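Local atomic coordinates of lactococcus lactis MG1363 DpsA (Lactococcus lactis, PDB entry 1ZS3), a protein that probably binds DNA, with the help of an N-terminal helix, and probably protects against oxidative stress as a dodecameric, ferritin-like Dps protein. Residues 37-48 / 114-125. Residues are numbered along the deposited sequence; the frame is centred on the assembly and turned at random.
Sequences NLFIENIRLTQA and LLESFIVDFQAQ
The ring of F118 lies between two side chains of helix 27-51: the guanidinium of R44 is stacked on one face and the methyl CD2 of L45 lies over the other. Planes of guanidinium and ring differ by 14°, and the cation-pi contact is off-centre, with R44 CZ 4.4 Å from the ring centroid. L45 CD2 stands almost over the middle of its face, 3.5 Å from the same centroid, a CH-pi contact. At the rim of the ring is A48 CB. With chi1 of F118 at -74°, CG lies anti to the carbonyl carbon, and the ring enters the hole formed by E41, R44, L45 and A48, a knobs-into-holes fit. An antiparallel pair in a four-helix bundle can combine such packing with buried polar groups: in this ferritin-like fold, segments 37-48 and 114-125, on helices 27-51 and 111-138, run antiparallel at 171°, their axes 11.3 Å apart at closest approach. Bends at chi2 and chi3 carry the R44 guanidinium across to S117, whose OG lies in its plane and accepts a nearly straight bond from R44 NH2 (2.6 Å). S117 OG in turn donates to L114 O, so the hydroxyl ties the arginine to the backbone of helix 111-138. A weak salt bridge from R44 to D121 is doubtful, the carboxylate position being uncertain. Further along, Q125 NE2 donates to the anti side of E41 OE2 (2.6 Å), amide and carboxylate being nearly coplanar, while E68 of helix 55-81 takes a second bond from the same nitrogen. Beyond it, one water bridges N37 ND2 and Q125 O, and N37 OD1 accepts from K98 N.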
ATOM      1  N   ASN A  37      22.667  -2.972 -29.273  1.00 41.03           N
ATOM      2  CA  ASN A  37      23.295  -2.001 -28.401  1.00 41.73           C
ATOM      3  C   ASN A  37      22.721  -2.041 -26.979  1.00 42.23           C
ATOM      4  O   ASN A  37      23.471  -1.979 -26.010  1.00 42.25           O
ATOM      5  CB  ASN A  37      23.201  -0.582 -28.987  1.00 42.11           C
ATOM      6  CG  ASN A  37      24.162  -0.364 -30.169  1.00 42.45           C
ATOM      7  OD1 ASN A  37      24.949  -1.242 -30.498  1.00 42.76           O
ATOM      8  ND2 ASN A  37      24.064   0.794 -30.826  1.00 43.09           N
ATOM      9  N   LEU A  38      21.400  -2.160 -26.845  1.00 41.96           N
ATOM     10  CA  LEU A  38      20.744  -2.199 -25.550  1.00 41.45           C
ATOM     11  C   LEU A  38      21.318  -3.325 -24.723  1.00 42.18           C
ATOM     12  O   LEU A  38      21.643  -3.123 -23.564  1.00 42.33           O
ATOM     13  CB  LEU A  38      19.235  -2.359 -25.681  1.00 40.31           C
ATOM     14  CG  LEU A  38      18.512  -1.088 -26.104  1.00 38.98           C
ATOM     15  CD1 LEU A  38      17.086  -1.455 -26.362  1.00 38.86           C
ATOM     16  CD2 LEU A  38      18.649   0.028 -25.056  1.00 38.61           C
ATOM     17  N   PHE A  39      21.428  -4.508 -25.317  1.00 42.75           N
ATOM     18  CA  PHE A  39      21.830  -5.678 -24.562  1.00 43.19           C
ATOM     19  C   PHE A  39      23.288  -5.688 -24.237  1.00 43.66           C
ATOM     20  O   PHE A  39      23.669  -6.211 -23.183  1.00 44.15           O
ATOM     21  CB  PHE A  39      21.432  -6.962 -25.257  1.00 43.20           C
ATOM     22  CG  PHE A  39      20.902  -7.964 -24.317  1.00 43.57           C
ATOM     23  CD1 PHE A  39      19.548  -8.170 -24.183  1.00 43.55           C
ATOM     24  CD2 PHE A  39      21.755  -8.642 -23.499  1.00 45.38           C
ATOM     25  CE1 PHE A  39      19.070  -9.083 -23.295  1.00 44.30           C
ATOM     26  CE2 PHE A  39      21.280  -9.558 -22.586  1.00 45.85           C
ATOM     27  CZ  PHE A  39      19.935  -9.781 -22.491  1.00 45.06           C
ATOM     28  N   ILE A  40      24.132  -5.101 -25.087  1.00 43.46           N
ATOM     29  CA  ILE A  40      25.553  -5.154 -24.800  1.00 43.57           C
ATOM     30  C   ILE A  40      25.842  -4.110 -23.750  1.00 42.39           C
ATOM     31  O   ILE A  40      26.628  -4.379 -22.867  1.00 43.02           O
ATOM     32  CB  ILE A  40      26.426  -5.037 -26.131  1.00 43.90           C
ATOM     33  CG1 ILE A  40      27.026  -6.392 -26.467  1.00 43.90           C
ATOM     34  CG2 ILE A  40      27.550  -4.058 -25.997  1.00 44.92           C
ATOM     35  CD1 ILE A  40      26.002  -7.455 -26.691  1.00 44.31           C
ATOM     36  N   GLU A  41      25.218  -2.938 -23.836  1.00 40.82           N
ATOM     37  CA  GLU A  41      25.239  -1.977 -22.731  1.00 39.52           C
ATOM     38  C   GLU A  41      24.777  -2.625 -21.433  1.00 38.26           C
ATOM     39  O   GLU A  41      25.420  -2.455 -20.442  1.00 37.37           O
ATOM     40  CB  GLU A  41      24.346  -0.789 -23.019  1.00 38.96           C
ATOM     41  CG  GLU A  41      24.815   0.431 -22.279  1.00 38.71           C
ATOM     42  CD  GLU A  41      25.954   1.139 -22.958  1.00 39.64           C
ATOM     43  OE1 GLU A  41      27.068   1.130 -22.392  1.00 38.02           O
ATOM     44  OE2 GLU A  41      25.723   1.695 -24.052  1.00 42.91           O
ATOM     45  N   ASN A  42      23.689  -3.367 -21.437  1.00 37.80           N
ATOM     46  CA  ASN A  42      23.249  -4.097 -20.264  1.00 38.97           C
ATOM     47  C   ASN A  42      24.379  -4.833 -19.557  1.00 40.25           C
ATOM     48  O   ASN A  42      24.504  -4.796 -18.327  1.00 40.63           O
ATOM     49  CB  ASN A  42      22.112  -5.067 -20.632  1.00 38.91           C
ATOM     50  CG  ASN A  42      21.651  -5.896 -19.466  1.00 38.80           C
ATOM     51  OD1 ASN A  42      21.494  -7.100 -19.580  1.00 40.98           O
ATOM     52  ND2 ASN A  42      21.410  -5.243 -18.349  1.00 41.18           N
ATOM     53  N   ILE A  43      25.194  -5.517 -20.336  1.00 41.38           N
ATOM     54  CA  ILE A  43      26.289  -6.328 -19.796  1.00 41.32           C
ATOM     55  C   ILE A  43      27.379  -5.405 -19.272  1.00 41.16           C
ATOM     56  O   ILE A  43      27.961  -5.616 -18.218  1.00 40.49           O
ATOM     57  CB  ILE A  43      26.852  -7.291 -20.874  1.00 41.47           C
ATOM     58  CG1 ILE A  43      25.694  -7.978 -21.619  1.00 42.33           C
ATOM     59  CG2 ILE A  43      27.860  -8.248 -20.246  1.00 41.65           C
ATOM     60  CD1 ILE A  43      25.667  -9.485 -21.542  1.00 43.31           C
ATOM     61  N   ARG A  44      27.630  -4.352 -20.004  1.00 41.19           N
ATOM     62  CA  ARG A  44      28.629  -3.376 -19.632  1.00 42.26           C
ATOM     63  C   ARG A  44      28.275  -2.676 -18.344  1.00 42.04           C
ATOM     64  O   ARG A  44      29.162  -2.364 -17.553  1.00 43.09           O
ATOM     65  CB  ARG A  44      28.791  -2.353 -20.775  1.00 42.85           C
ATOM     66  CG  ARG A  44      29.867  -2.698 -21.816  1.00 43.05           C
ATOM     67  CD  ARG A  44      31.184  -2.005 -21.543  1.00 44.84           C
ATOM     68  NE  ARG A  44      31.082  -0.571 -21.849  1.00 44.08           N
ATOM     69  CZ  ARG A  44      31.678   0.407 -21.165  1.00 42.36           C
ATOM     70  NH1 ARG A  44      32.452   0.174 -20.098  1.00 40.45           N
ATOM     71  NH2 ARG A  44      31.474   1.648 -21.575  1.00 42.40           N
ATOM     72  N   LEU A  45      26.977  -2.435 -18.136  1.00 42.06           N
ATOM     73  CA  LEU A  45      26.435  -1.736 -16.977  1.00 40.93           C
ATOM     74  C   LEU A  45      26.282  -2.713 -15.880  1.00 40.47           C
ATOM     75  O   LEU A  45      26.429  -2.346 -14.734  1.00 41.08           O
ATOM     76  CB  LEU A  45      25.061  -1.119 -17.283  1.00 40.28           C
ATOM     77  CG  LEU A  45      25.119   0.136 -18.172  1.00 39.18           C
ATOM     78  CD1 LEU A  45      23.817   0.414 -18.844  1.00 38.13           C
ATOM     79  CD2 LEU A  45      25.587   1.369 -17.364  1.00 38.32           C
ATOM     80  N   THR A  46      25.956  -3.971 -16.199  1.00 39.84           N
ATOM     81  CA  THR A  46      26.065  -5.054 -15.251  1.00 40.04           C
ATOM     82  C   THR A  46      27.488  -5.223 -14.715  1.00 42.30           C
ATOM     83  O   THR A  46      27.685  -5.419 -13.506  1.00 43.75           O
ATOM     84  CB  THR A  46      25.639  -6.349 -15.893  1.00 38.89           C
ATOM     85  OG1 THR A  46      24.244  -6.291 -16.224  1.00 37.00           O
ATOM     86  CG2 THR A  46      25.728  -7.495 -14.916  1.00 38.70           C
ATOM     87  N   GLN A  47      28.498  -5.167 -15.585  1.00 43.82           N
ATOM     88  CA  GLN A  47      29.888  -5.232 -15.122  1.00 44.04           C
ATOM     89  C   GLN A  47      30.211  -4.059 -14.196  1.00 43.75           C
ATOM     90  O   GLN A  47      30.725  -4.271 -13.095  1.00 43.02           O
ATOM     91  CB  GLN A  47      30.849  -5.226 -16.322  1.00 45.04           C
ATOM     92  CG  GLN A  47      32.330  -4.917 -15.954  1.00 45.59           C
ATOM     93  CD  GLN A  47      33.266  -5.000 -17.139  1.00 46.49           C
ATOM     94  OE1 GLN A  47      33.367  -4.042 -17.914  1.00 47.78           O
ATOM     95  NE2 GLN A  47      33.946  -6.136 -17.283  1.00 45.29           N
ATOM     96  N   ALA A  48      29.935  -2.846 -14.643  1.00 43.18           N
ATOM     97  CA  ALA A  48      30.232  -1.637 -13.857  1.00 43.77           C
ATOM     98  C   ALA A  48      29.432  -1.579 -12.528  1.00 44.10           C
ATOM     99  O   ALA A  48      29.904  -1.071 -11.518  1.00 43.28           O
ATOM    100  CB  ALA A  48      29.994  -0.373 -14.724  1.00 42.97           C
ATOM    101  N   LEU A 114      34.721   4.827 -15.770  1.00 52.16           N
ATOM    102  CA  LEU A 114      33.557   4.036 -16.180  1.00 51.64           C
ATOM    103  C   LEU A 114      32.443   4.954 -16.633  1.00 51.20           C
ATOM    104  O   LEU A 114      31.831   4.728 -17.657  1.00 51.72           O
ATOM    105  CB  LEU A 114      33.087   3.176 -15.015  1.00 51.31           C
ATOM    106  CG  LEU A 114      34.052   2.030 -14.680  1.00 51.95           C
ATOM    107  CD1 LEU A 114      33.910   1.695 -13.231  1.00 52.83           C
ATOM    108  CD2 LEU A 114      33.726   0.816 -15.537  1.00 51.95           C
ATOM    109  N   LEU A 115      32.193   6.014 -15.870  1.00 50.81           N
ATOM    110  CA  LEU A 115      31.085   6.924 -16.175  1.00 50.40           C
ATOM    111  C   LEU A 115      31.296   7.564 -17.497  1.00 50.55           C
ATOM    112  O   LEU A 115      30.377   7.627 -18.313  1.00 50.60           O
ATOM    113  CB  LEU A 115      30.934   7.986 -15.102  1.00 50.16           C
ATOM    114  CG  LEU A 115      29.811   7.621 -14.124  1.00 50.92           C
ATOM    115  CD1 LEU A 115      30.049   6.307 -13.417  1.00 51.50           C
ATOM    116  CD2 LEU A 115      29.621   8.708 -13.126  1.00 52.69           C
ATOM    117  N   GLU A 116      32.521   8.010 -17.726  1.00 50.74           N
ATOM    118  CA  GLU A 116      32.891   8.665 -18.976  1.00 50.93           C
ATOM    119  C   GLU A 116      32.716   7.756 -20.213  1.00 49.45           C
ATOM    120  O   GLU A 116      32.312   8.217 -21.274  1.00 49.69           O
ATOM    121  CB  GLU A 116      34.316   9.160 -18.854  1.00 52.22           C
ATOM    122  CG  GLU A 116      34.597  10.392 -19.696  1.00 55.19           C
ATOM    123  CD  GLU A 116      35.814  11.144 -19.209  1.00 58.38           C
ATOM    124  OE1 GLU A 116      35.647  12.156 -18.460  1.00 60.07           O
ATOM    125  OE2 GLU A 116      36.928  10.673 -19.550  1.00 60.78           O
ATOM    126  N   SER A 117      32.971   6.470 -20.055  1.00 47.49           N
ATOM    127  CA  SER A 117      32.764   5.512 -21.113  1.00 46.57           C
ATOM    128  C   SER A 117      31.296   5.318 -21.425  1.00 46.01           C
ATOM    129  O   SER A 117      30.953   5.032 -22.582  1.00 47.18           O
ATOM    130  CB  SER A 117      33.391   4.196 -20.735  1.00 46.70           C
ATOM    131  OG  SER A 117      32.500   3.402 -19.987  1.00 46.73           O
ATOM    132  N   PHE A 118      30.429   5.495 -20.422  1.00 44.11           N
ATOM    133  CA  PHE A 118      29.002   5.354 -20.641  1.00 41.19           C
ATOM    134  C   PHE A 118      28.416   6.579 -21.265  1.00 40.23           C
ATOM    135  O   PHE A 118      27.423   6.447 -21.949  1.00 38.14           O
ATOM    136  CB  PHE A 118      28.291   5.006 -19.346  1.00 40.21           C
ATOM    137  CG  PHE A 118      28.511   3.596 -18.918  1.00 37.81           C
ATOM    138  CD1 PHE A 118      28.199   2.554 -19.745  1.00 36.69           C
ATOM    139  CD2 PHE A 118      29.070   3.317 -17.701  1.00 36.89           C
ATOM    140  CE1 PHE A 118      28.406   1.245 -19.341  1.00 36.95           C
ATOM    141  CE2 PHE A 118      29.289   2.021 -17.296  1.00 37.09           C
ATOM    142  CZ  PHE A 118      28.967   0.985 -18.119  1.00 36.78           C
ATOM    143  N   ILE A 119      29.052   7.731 -21.093  1.00 40.49           N
ATOM    144  CA  ILE A 119      28.495   8.961 -21.688  1.00 41.57           C
ATOM    145  C   ILE A 119      28.664   8.834 -23.170  1.00 42.75           C
ATOM    146  O   ILE A 119      27.754   9.148 -23.924  1.00 42.78           O
ATOM    147  CB  ILE A 119      29.203  10.243 -21.194  1.00 41.43           C
ATOM    148  CG1 ILE A 119      28.841  10.492 -19.729  1.00 41.58           C
ATOM    149  CG2 ILE A 119      28.805  11.447 -22.038  1.00 42.02           C
ATOM    150  CD1 ILE A 119      29.759  11.414 -19.032  1.00 41.15           C
ATOM    151  N   VAL A 120      29.839   8.351 -23.555  1.00 43.92           N
ATOM    152  CA  VAL A 120      30.227   8.123 -24.967  1.00 44.08           C
ATOM    153  C   VAL A 120      29.393   7.007 -25.578  1.00 43.09           C
ATOM    154  O   VAL A 120      28.723   7.224 -26.572  1.00 42.97           O
ATOM    155  CB  VAL A 120      31.778   7.800 -25.087  1.00 44.92           C
ATOM    156  CG1 VAL A 120      32.139   7.246 -26.439  1.00 44.17           C
ATOM    157  CG2 VAL A 120      32.593   9.075 -24.786  1.00 45.32           C
ATOM    158  N   ASP A 121      29.419   5.818 -24.981  1.00 42.42           N
ATOM    159  CA  ASP A 121      28.470   4.764 -25.299  1.00 42.77           C
ATOM    160  C   ASP A 121      27.049   5.284 -25.640  1.00 43.10           C
ATOM    161  O   ASP A 121      26.499   4.920 -26.678  1.00 43.40           O
ATOM    162  CB  ASP A 121      28.375   3.804 -24.107  1.00 43.07           C
ATOM    163  CG  ASP A 121      29.262   2.608 -24.244  1.00 43.47           C
ATOM    164  OD1 ASP A 121      28.979   1.518 -23.701  1.00 43.08           O
ATOM    165  OD2 ASP A 121      30.300   2.668 -24.887  1.00 47.69           O
ATOM    166  N   PHE A 122      26.450   6.106 -24.764  1.00 43.11           N
ATOM    167  CA  PHE A 122      25.035   6.518 -24.894  1.00 42.93           C
ATOM    168  C   PHE A 122      24.859   7.547 -25.975  1.00 43.50           C
ATOM    169  O   PHE A 122      23.821   7.599 -26.594  1.00 43.12           O
ATOM    170  CB  PHE A 122      24.469   7.016 -23.560  1.00 42.45           C
ATOM    171  CG  PHE A 122      23.917   5.926 -22.709  1.00 41.62           C
ATOM    172  CD1 PHE A 122      24.713   5.258 -21.807  1.00 41.89           C
ATOM    173  CD2 PHE A 122      22.609   5.554 -22.816  1.00 43.64           C
ATOM    174  CE1 PHE A 122      24.217   4.234 -21.042  1.00 41.41           C
ATOM    175  CE2 PHE A 122      22.107   4.518 -22.036  1.00 43.66           C
ATOM    176  CZ  PHE A 122      22.922   3.861 -21.158  1.00 42.27           C
ATOM    177  N   GLN A 123      25.869   8.376 -26.202  1.00 44.89           N
ATOM    178  CA  GLN A 123      25.848   9.381 -27.266  1.00 46.05           C
ATOM    179  C   GLN A 123      25.840   8.597 -28.541  1.00 46.57           C
ATOM    180  O   GLN A 123      25.229   8.999 -29.505  1.00 47.42           O
ATOM    181  CB  GLN A 123      27.106  10.257 -27.225  1.00 46.57           C
ATOM    182  CG  GLN A 123      26.897  11.781 -27.077  1.00 48.45           C
ATOM    183  CD  GLN A 123      28.085  12.537 -26.418  1.00 50.02           C
ATOM    184  OE1 GLN A 123      28.116  13.783 -26.435  1.00 49.81           O
ATOM    185  NE2 GLN A 123      29.026  11.798 -25.830  1.00 51.15           N
ATOM    186  N   ALA A 124      26.512   7.439 -28.505  1.00 46.99           N
ATOM    187  CA  ALA A 124      26.633   6.569 -29.694  1.00 47.12           C
ATOM    188  C   ALA A 124      25.353   5.852 -29.946  1.00 47.15           C
ATOM    189  O   ALA A 124      24.956   5.735 -31.094  1.00 48.26           O
ATOM    190  CB  ALA A 124      27.797   5.574 -29.574  1.00 46.92           C
ATOM    191  N   GLN A 125      24.644   5.392 -28.911  1.00 47.25           N
ATOM    192  CA  GLN A 125      23.358   4.724 -29.135  1.00 46.92           C
ATOM    193  C   GLN A 125      22.370   5.675 -29.835  1.00 46.87           C
ATOM    194  O   GLN A 125      21.494   5.195 -30.583  1.00 45.38           O
ATOM    195  CB  GLN A 125      22.673   4.239 -27.838  1.00 46.81           C
ATOM    196  CG  GLN A 125      23.500   3.303 -26.951  1.00 45.14           C
ATOM    197  CD  GLN A 125      22.668   2.671 -25.889  1.00 44.16           C
ATOM    198  OE1 GLN A 125      21.477   2.502 -26.064  1.00 43.81           O
ATOM    199  NE2 GLN A 125      23.281   2.347 -24.765  1.00 44.79           N
TER
HETATM  200  O   HOH W   1      21.464   2.633 -30.588  1.00 29.11           O